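Local coordinates for protein 1-acyl-sn-glycerol-3-phosphate acyltransferase (Thermotoga maritima, PDB 5KYM) that transfers an acyl chain to 1-acyl-sn-glycerol-3-phosphate, making phosphatidic acid, probably from within the membrane bilayer, at residues L11-I16 with K54-W59. Residues are numbered along the deposited sequence; the frame is centred on the assembly and turned at random.
With HGX (1-heptadecanoyl-2-tridecanoyl-3-glycerol-phosphonyl choline), chain D; HGX (1-heptadecanoyl-2-tridecanoyl-3-glycerol-phosphonyl choline), chain E.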
ATOM      1  N   LEU A  11      -4.410  20.550  -8.004  1.00 44.63           N
ATOM      2  CA  LEU A  11      -3.189  21.365  -7.965  1.00 45.47           C
ATOM      3  C   LEU A  11      -2.646  21.481  -6.555  1.00 44.77           C
ATOM      4  O   LEU A  11      -1.472  21.226  -6.301  1.00 42.17           O
ATOM      5  CB  LEU A  11      -3.446  22.742  -8.584  1.00 48.24           C
ATOM      6  CG  LEU A  11      -3.443  22.566 -10.116  1.00 54.20           C
ATOM      7  CD1 LEU A  11      -4.461  23.359 -10.939  1.00 54.42           C
ATOM      8  CD2 LEU A  11      -1.991  22.894 -10.526  1.00 56.52           C
ATOM      9  N   TYR A  12      -3.541  21.811  -5.639  1.00 45.72           N
ATOM     10  CA  TYR A  12      -3.262  21.834  -4.217  1.00 47.34           C
ATOM     11  C   TYR A  12      -2.647  20.501  -3.771  1.00 48.50           C
ATOM     12  O   TYR A  12      -1.611  20.492  -3.058  1.00 47.67           O
ATOM     13  CB  TYR A  12      -4.578  22.154  -3.475  1.00 48.06           C
ATOM     14  CG  TYR A  12      -4.564  22.174  -1.981  1.00 49.33           C
ATOM     15  CD1 TYR A  12      -4.060  23.255  -1.272  1.00 50.78           C
ATOM     16  CD2 TYR A  12      -5.160  21.137  -1.268  1.00 51.70           C
ATOM     17  CE1 TYR A  12      -4.097  23.272   0.131  1.00 55.37           C
ATOM     18  CE2 TYR A  12      -5.230  21.127   0.129  1.00 54.76           C
ATOM     19  CZ  TYR A  12      -4.702  22.193   0.847  1.00 56.22           C
ATOM     20  OH  TYR A  12      -4.762  22.127   2.233  1.00 54.29           O
ATOM     21  N   PHE A  13      -3.204  19.371  -4.226  1.00 47.43           N
ATOM     22  CA  PHE A  13      -2.592  18.118  -3.825  1.00 47.58           C
ATOM     23  C   PHE A  13      -1.156  17.964  -4.331  1.00 48.47           C
ATOM     24  O   PHE A  13      -0.284  17.628  -3.544  1.00 48.58           O
ATOM     25  CB  PHE A  13      -3.410  16.891  -4.213  1.00 47.64           C
ATOM     26  CG  PHE A  13      -2.796  15.603  -3.759  1.00 46.50           C
ATOM     27  CD1 PHE A  13      -2.965  15.184  -2.454  1.00 48.47           C
ATOM     28  CD2 PHE A  13      -2.032  14.845  -4.599  1.00 44.80           C
ATOM     29  CE1 PHE A  13      -2.360  14.013  -1.992  1.00 48.52           C
ATOM     30  CE2 PHE A  13      -1.442  13.684  -4.162  1.00 46.16           C
ATOM     31  CZ  PHE A  13      -1.579  13.276  -2.847  1.00 47.73           C
ATOM     32  N   TYR A  14      -0.914  18.174  -5.630  1.00 48.07           N
ATOM     33  CA  TYR A  14       0.409  17.906  -6.176  1.00 47.18           C
ATOM     34  C   TYR A  14       1.423  18.865  -5.594  1.00 46.78           C
ATOM     35  O   TYR A  14       2.554  18.463  -5.294  1.00 51.57           O
ATOM     36  CB  TYR A  14       0.427  17.888  -7.713  1.00 47.22           C
ATOM     37  CG  TYR A  14      -0.225  16.657  -8.314  1.00 49.21           C
ATOM     38  CD1 TYR A  14       0.208  15.376  -7.957  1.00 52.46           C
ATOM     39  CD2 TYR A  14      -1.261  16.765  -9.209  1.00 49.76           C
ATOM     40  CE1 TYR A  14      -0.368  14.237  -8.487  1.00 55.13           C
ATOM     41  CE2 TYR A  14      -1.846  15.661  -9.778  1.00 54.26           C
ATOM     42  CZ  TYR A  14      -1.409  14.373  -9.423  1.00 59.34           C
ATOM     43  OH  TYR A  14      -2.046  13.228  -9.945  1.00 61.92           O
ATOM     44  N   PHE A  15       1.027  20.108  -5.389  1.00 45.63           N
ATOM     45  CA  PHE A  15       1.955  21.075  -4.874  1.00 48.27           C
ATOM     46  C   PHE A  15       2.417  20.652  -3.460  1.00 48.89           C
ATOM     47  O   PHE A  15       3.597  20.403  -3.224  1.00 47.41           O
ATOM     48  CB  PHE A  15       1.322  22.444  -4.833  1.00 51.75           C
ATOM     49  CG  PHE A  15       2.219  23.486  -4.246  1.00 55.27           C
ATOM     50  CD1 PHE A  15       3.315  23.945  -4.954  1.00 55.60           C
ATOM     51  CD2 PHE A  15       1.988  23.982  -2.967  1.00 60.73           C
ATOM     52  CE1 PHE A  15       4.153  24.878  -4.418  1.00 54.57           C
ATOM     53  CE2 PHE A  15       2.835  24.940  -2.413  1.00 60.61           C
ATOM     54  CZ  PHE A  15       3.917  25.375  -3.150  1.00 57.69           C
ATOM     55  N   ILE A  16       1.465  20.526  -2.552  1.00 48.02           N
ATOM     56  CA  ILE A  16       1.753  20.127  -1.207  1.00 48.77           C
ATOM     57  C   ILE A  16       2.455  18.788  -1.143  1.00 47.37           C
ATOM     58  O   ILE A  16       3.455  18.647  -0.476  1.00 47.72           O
ATOM     59  CB  ILE A  16       0.459  20.051  -0.365  1.00 51.44           C
ATOM     60  CG1 ILE A  16      -0.047  21.459  -0.115  1.00 52.63           C
ATOM     61  CG2 ILE A  16       0.701  19.357   0.993  1.00 50.84           C
ATOM     62  CD1 ILE A  16      -1.512  21.486   0.232  1.00 55.08           C
ATOM     63  N   LYS A  54      -1.371   9.083   5.972  1.00 38.85           N
ATOM     64  CA  LYS A  54      -2.565   9.630   6.540  1.00 39.08           C
ATOM     65  C   LYS A  54      -2.827  11.000   6.038  1.00 41.30           C
ATOM     66  O   LYS A  54      -3.923  11.268   5.548  1.00 44.21           O
ATOM     67  CB  LYS A  54      -2.462   9.663   8.071  1.00 36.92           C
ATOM     68  CG  LYS A  54      -2.570   8.285   8.691  1.00 36.29           C
ATOM     69  CD  LYS A  54      -3.202   8.309  10.023  1.00 37.28           C
ATOM     70  CE  LYS A  54      -3.041   7.042  10.731  1.00 39.52           C
ATOM     71  NZ  LYS A  54      -1.572   6.828  10.958  1.00 42.21           N
ATOM     72  N   ARG A  55      -1.843  11.871   6.177  1.00 43.43           N
ATOM     73  CA  ARG A  55      -1.970  13.266   5.792  1.00 46.15           C
ATOM     74  C   ARG A  55      -2.410  13.380   4.341  1.00 47.96           C
ATOM     75  O   ARG A  55      -3.188  14.265   3.997  1.00 55.05           O
ATOM     76  CB  ARG A  55      -0.651  14.001   6.021  1.00 49.37           C
ATOM     77  CG  ARG A  55      -0.382  14.274   7.483  1.00 56.63           C
ATOM     78  CD  ARG A  55       0.837  15.108   7.803  1.00 62.00           C
ATOM     79  NE  ARG A  55       1.076  15.222   9.269  1.00 64.19           N
ATOM     80  CZ  ARG A  55       2.219  15.648   9.819  1.00 68.26           C
ATOM     81  NH1 ARG A  55       3.256  16.014   9.071  1.00 73.07           N
ATOM     82  NH2 ARG A  55       2.351  15.708  11.138  1.00 70.99           N
ATOM     83  N   ALA A  56      -1.919  12.489   3.484  1.00 45.39           N
ATOM     84  CA  ALA A  56      -2.290  12.496   2.083  1.00 43.28           C
ATOM     85  C   ALA A  56      -3.787  12.621   1.870  1.00 40.76           C
ATOM     86  O   ALA A  56      -4.289  13.397   1.015  1.00 37.39           O
ATOM     87  CB  ALA A  56      -1.829  11.199   1.440  1.00 45.74           C
ATOM     88  N   PHE A  57      -4.515  11.823   2.628  1.00 39.33           N
ATOM     89  CA  PHE A  57      -5.938  11.815   2.433  1.00 39.55           C
ATOM     90  C   PHE A  57      -6.540  13.107   2.959  1.00 39.51           C
ATOM     91  O   PHE A  57      -7.552  13.554   2.412  1.00 40.22           O
ATOM     92  CB  PHE A  57      -6.584  10.547   2.974  1.00 39.58           C
ATOM     93  CG  PHE A  57      -6.217   9.364   2.196  1.00 40.78           C
ATOM     94  CD1 PHE A  57      -4.993   8.780   2.382  1.00 42.13           C
ATOM     95  CD2 PHE A  57      -7.028   8.898   1.202  1.00 44.10           C
ATOM     96  CE1 PHE A  57      -4.578   7.743   1.586  1.00 43.85           C
ATOM     97  CE2 PHE A  57      -6.608   7.857   0.365  1.00 45.69           C
ATOM     98  CZ  PHE A  57      -5.371   7.283   0.568  1.00 44.56           C
ATOM     99  N   THR A  58      -5.911  13.757   3.943  1.00 38.66           N
ATOM    100  CA  THR A  58      -6.443  15.050   4.410  1.00 39.40           C
ATOM    101  C   THR A  58      -6.239  16.114   3.363  1.00 41.16           C
ATOM    102  O   THR A  58      -7.141  16.882   3.100  1.00 45.14           O
ATOM    103  CB  THR A  58      -5.907  15.535   5.751  1.00 38.47           C
ATOM    104  OG1 THR A  58      -4.676  16.190   5.551  1.00 41.51           O
ATOM    105  CG2 THR A  58      -5.742  14.443   6.728  1.00 37.06           C
ATOM    106  N   TRP A  59      -5.101  16.118   2.694  1.00 40.84           N
ATOM    107  CA  TRP A  59      -4.947  17.027   1.574  1.00 42.81           C
ATOM    108  C   TRP A  59      -6.041  16.895   0.476  1.00 44.49           C
ATOM    109  O   TRP A  59      -6.266  17.811  -0.306  1.00 43.72           O
ATOM    110  CB  TRP A  59      -3.576  16.870   0.966  1.00 42.55           C
ATOM    111  CG  TRP A  59      -2.527  16.964   1.918  1.00 43.72           C
ATOM    112  CD1 TRP A  59      -2.530  17.647   3.068  1.00 45.88           C
ATOM    113  CD2 TRP A  59      -1.250  16.379   1.813  1.00 45.92           C
ATOM    114  NE1 TRP A  59      -1.331  17.507   3.733  1.00 46.06           N
ATOM    115  CE2 TRP A  59      -0.517  16.747   2.954  1.00 46.42           C
ATOM    116  CE3 TRP A  59      -0.641  15.567   0.857  1.00 48.74           C
ATOM    117  CZ2 TRP A  59       0.799  16.332   3.163  1.00 48.84           C
ATOM    118  CZ3 TRP A  59       0.664  15.146   1.064  1.00 49.59           C
ATOM    119  CH2 TRP A  59       1.366  15.512   2.198  1.00 48.84           C
TER
HETATM  120  O11 HGX D 302      -0.677  18.644   7.092  1.00 76.39           O
HETATM  121  C11 HGX D 302       0.437  19.184   7.143  1.00 84.34           C
HETATM  122  C12 HGX D 302       1.289  19.344   5.902  1.00 77.21           C
HETATM  123  C13 HGX D 302       2.134  20.616   5.889  1.00 69.56           C
HETATM  124  C14 HGX D 302       2.938  20.743   4.587  1.00 74.50           C
HETATM  125  C15 HGX D 302       3.135  22.199   4.159  1.00 83.39           C
HETATM  126  C16 HGX D 302       3.827  22.426   2.801  1.00 89.39           C
HETATM  127  C17 HGX D 302       3.458  23.796   2.213  1.00 89.74           C
HETATM  128  C18 HGX D 302       4.379  24.309   1.108  1.00 85.98           C
HETATM  129  O3  HGX D 302       0.975  19.685   8.402  1.00 97.32           O
HETATM  130  C3  HGX D 302       0.875  19.000   9.662  1.00111.63           C
HETATM  131  C2  HGX D 302       0.266  19.894  10.773  1.00119.35           C
HETATM  132  C1  HGX D 302      -0.942  19.248  11.521  1.00124.96           C
HETATM  133  O3P HGX D 302      -1.715  18.258  10.798  1.00138.00           O
HETATM  134  O2  HGX D 302      -0.063  21.207  10.242  1.00114.12           O
HETATM  135  C31 HGX D 302       0.938  22.265  10.475  1.00 98.37           C
HETATM  136  O31 HGX D 302       0.882  22.807  11.567  1.00111.28           O
HETATM  137  C32 HGX D 302       2.028  22.675   9.473  1.00 82.16           C
HETATM  138  C33 HGX D 302       1.696  23.853   8.545  1.00 73.62           C
HETATM  139  C34 HGX D 302       2.924  24.363   7.762  1.00 71.03           C
HETATM  140  C35 HGX D 302       2.542  25.195   6.523  1.00 73.50           C
HETATM  141  C36 HGX D 302       3.427  26.421   6.243  1.00 76.35           C
HETATM  142  C37 HGX D 302       3.134  27.182   4.926  1.00 79.05           C
HETATM  143  C38 HGX D 302       3.816  28.579   4.868  1.00 84.32           C
HETATM  144  C39 HGX D 302       3.899  29.268   3.477  1.00 87.08           C
HETATM  145  C40 HGX D 302       4.443  30.712   3.485  1.00 77.54           C
HETATM  146  O1  HGX D 302      -2.775  17.109  12.806  1.00146.58           O
HETATM  147  P1  HGX D 302      -2.235  16.836  11.420  1.00144.73           P
HETATM  148  O4  HGX D 302      -1.122  15.825  11.294  1.00141.23           O
HETATM  149  O5  HGX D 302      -3.437  16.314  10.438  1.00130.55           O
HETATM  150  C4  HGX D 302      -4.762  15.933  10.855  1.00115.11           C
HETATM  151  C5  HGX D 302      -4.802  14.485  11.340  1.00105.04           C
HETATM  152  O11 HGX E 303       4.249  19.635   8.891  1.00 99.55           O
HETATM  153  C11 HGX E 303       5.418  19.593   9.226  1.00 89.88           C
HETATM  154  C12 HGX E 303       6.469  20.198   8.319  1.00 77.89           C
HETATM  155  C13 HGX E 303       6.052  20.553   6.890  1.00 70.48           C
HETATM  156  C14 HGX E 303       7.238  21.310   6.278  1.00 71.14           C
HETATM  157  C15 HGX E 303       7.047  21.954   4.899  1.00 68.35           C
HETATM  158  C16 HGX E 303       8.241  22.878   4.560  1.00 66.06           C
HETATM  159  C17 HGX E 303       8.293  23.256   3.068  1.00 66.82           C
HETATM  160  C18 HGX E 303       9.502  24.077   2.589  1.00 60.11           C
HETATM  161  O3  HGX E 303       5.820  18.989  10.518  1.00106.56           O
HETATM  162  C3  HGX E 303       4.972  18.194  11.371  1.00121.53           C
HETATM  163  C2  HGX E 303       4.848  18.741  12.807  1.00141.04           C
HETATM  164  C1  HGX E 303       4.156  17.637  13.627  1.00152.08           C
HETATM  165  O3P HGX E 303       4.139  17.889  15.041  1.00189.86           O
HETATM  166  O2  HGX E 303       4.102  19.994  12.849  1.00146.72           O
HETATM  167  C31 HGX E 303       4.661  21.206  13.514  1.00123.98           C
HETATM  168  O31 HGX E 303       5.254  21.112  14.579  1.00130.36           O
HETATM  169  C32 HGX E 303       4.492  22.609  12.937  1.00105.94           C
HETATM  170  C33 HGX E 303       5.783  23.117  12.280  1.00 98.39           C
HETATM  171  C34 HGX E 303       5.596  24.291  11.305  1.00 95.59           C
HETATM  172  C35 HGX E 303       6.408  24.153  10.006  1.00 94.49           C
HETATM  173  C36 HGX E 303       6.622  25.505   9.306  1.00 94.97           C
HETATM  174  C37 HGX E 303       7.264  25.422   7.910  1.00 93.77           C
HETATM  175  C38 HGX E 303       7.483  26.815   7.279  1.00 95.06           C
HETATM  176  C39 HGX E 303       7.715  26.823   5.753  1.00 93.13           C
HETATM  177  C40 HGX E 303       7.784  28.227   5.133  1.00 85.68           C
HETATM  178  O1  HGX E 303       3.314  15.676  15.943  1.00210.62           O
HETATM  179  P1  HGX E 303       3.055  17.167  16.013  1.00217.47           P
HETATM  180  O4  HGX E 303       1.700  17.733  15.642  1.00207.70           O
HETATM  181  O5  HGX E 303       3.373  17.646  17.534  1.00208.04           O
HETATM  182  C4  HGX E 303       2.688  17.087  18.668  1.00189.58           C
HETATM  183  C5  HGX E 303       2.580  18.087  19.821  1.00170.12           C
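Ile16 covers one face of the Trp59 indole: its CG2 stands 3.6 Å from the centroid of the six-membered ring and only 17° off the ring normal, which identifies a CH-pi contact. Ile16 CG2, anti to the backbone N, and Trp59 CG, anti to the carbonyl carbon, bring the two groups together. On the opposite face lie Arg55 O and Ala56 CA, so the ring is sandwiched between its own helix and Ile16. Phe13 arrives at the indole rim instead, CE1 being 3.7 Å from Trp59 CE3, the two ring planes being inclined at 55°. The same Phe13 CE1 comes 3.6 Å from Ala56 O, and Tyr12 likewise turns its ring edge to a carbonyl, CE2 lying 3.5 Å from Trp59 O. Beside these aromatic contacts, Arg55 extends to the bound phospholipids: its NE donates a bent bond (3.0 Å, 141°) to the phosphate oxygen O4 of the HGX of chain D, whose C3 lies over one face of the guanidinium. A leucine here would probably leave that phosphate oxygen without its N-H donor and the lipid headgroup less firmly placed. The segments run roughly antiparallel, their axes 10.2 Å apart at closest approach, and belong to helices 2-34 and 38-59, probably the two-helix motif that positions the active site within the bilayer. Lipid lies along one side of this pair; Phe202 meets Phe13, Tyr20 of helix 2-34 meets Trp59 edge-to-face, and strand 64-67 follows shortly after Trp59, leading into the mixed sheet.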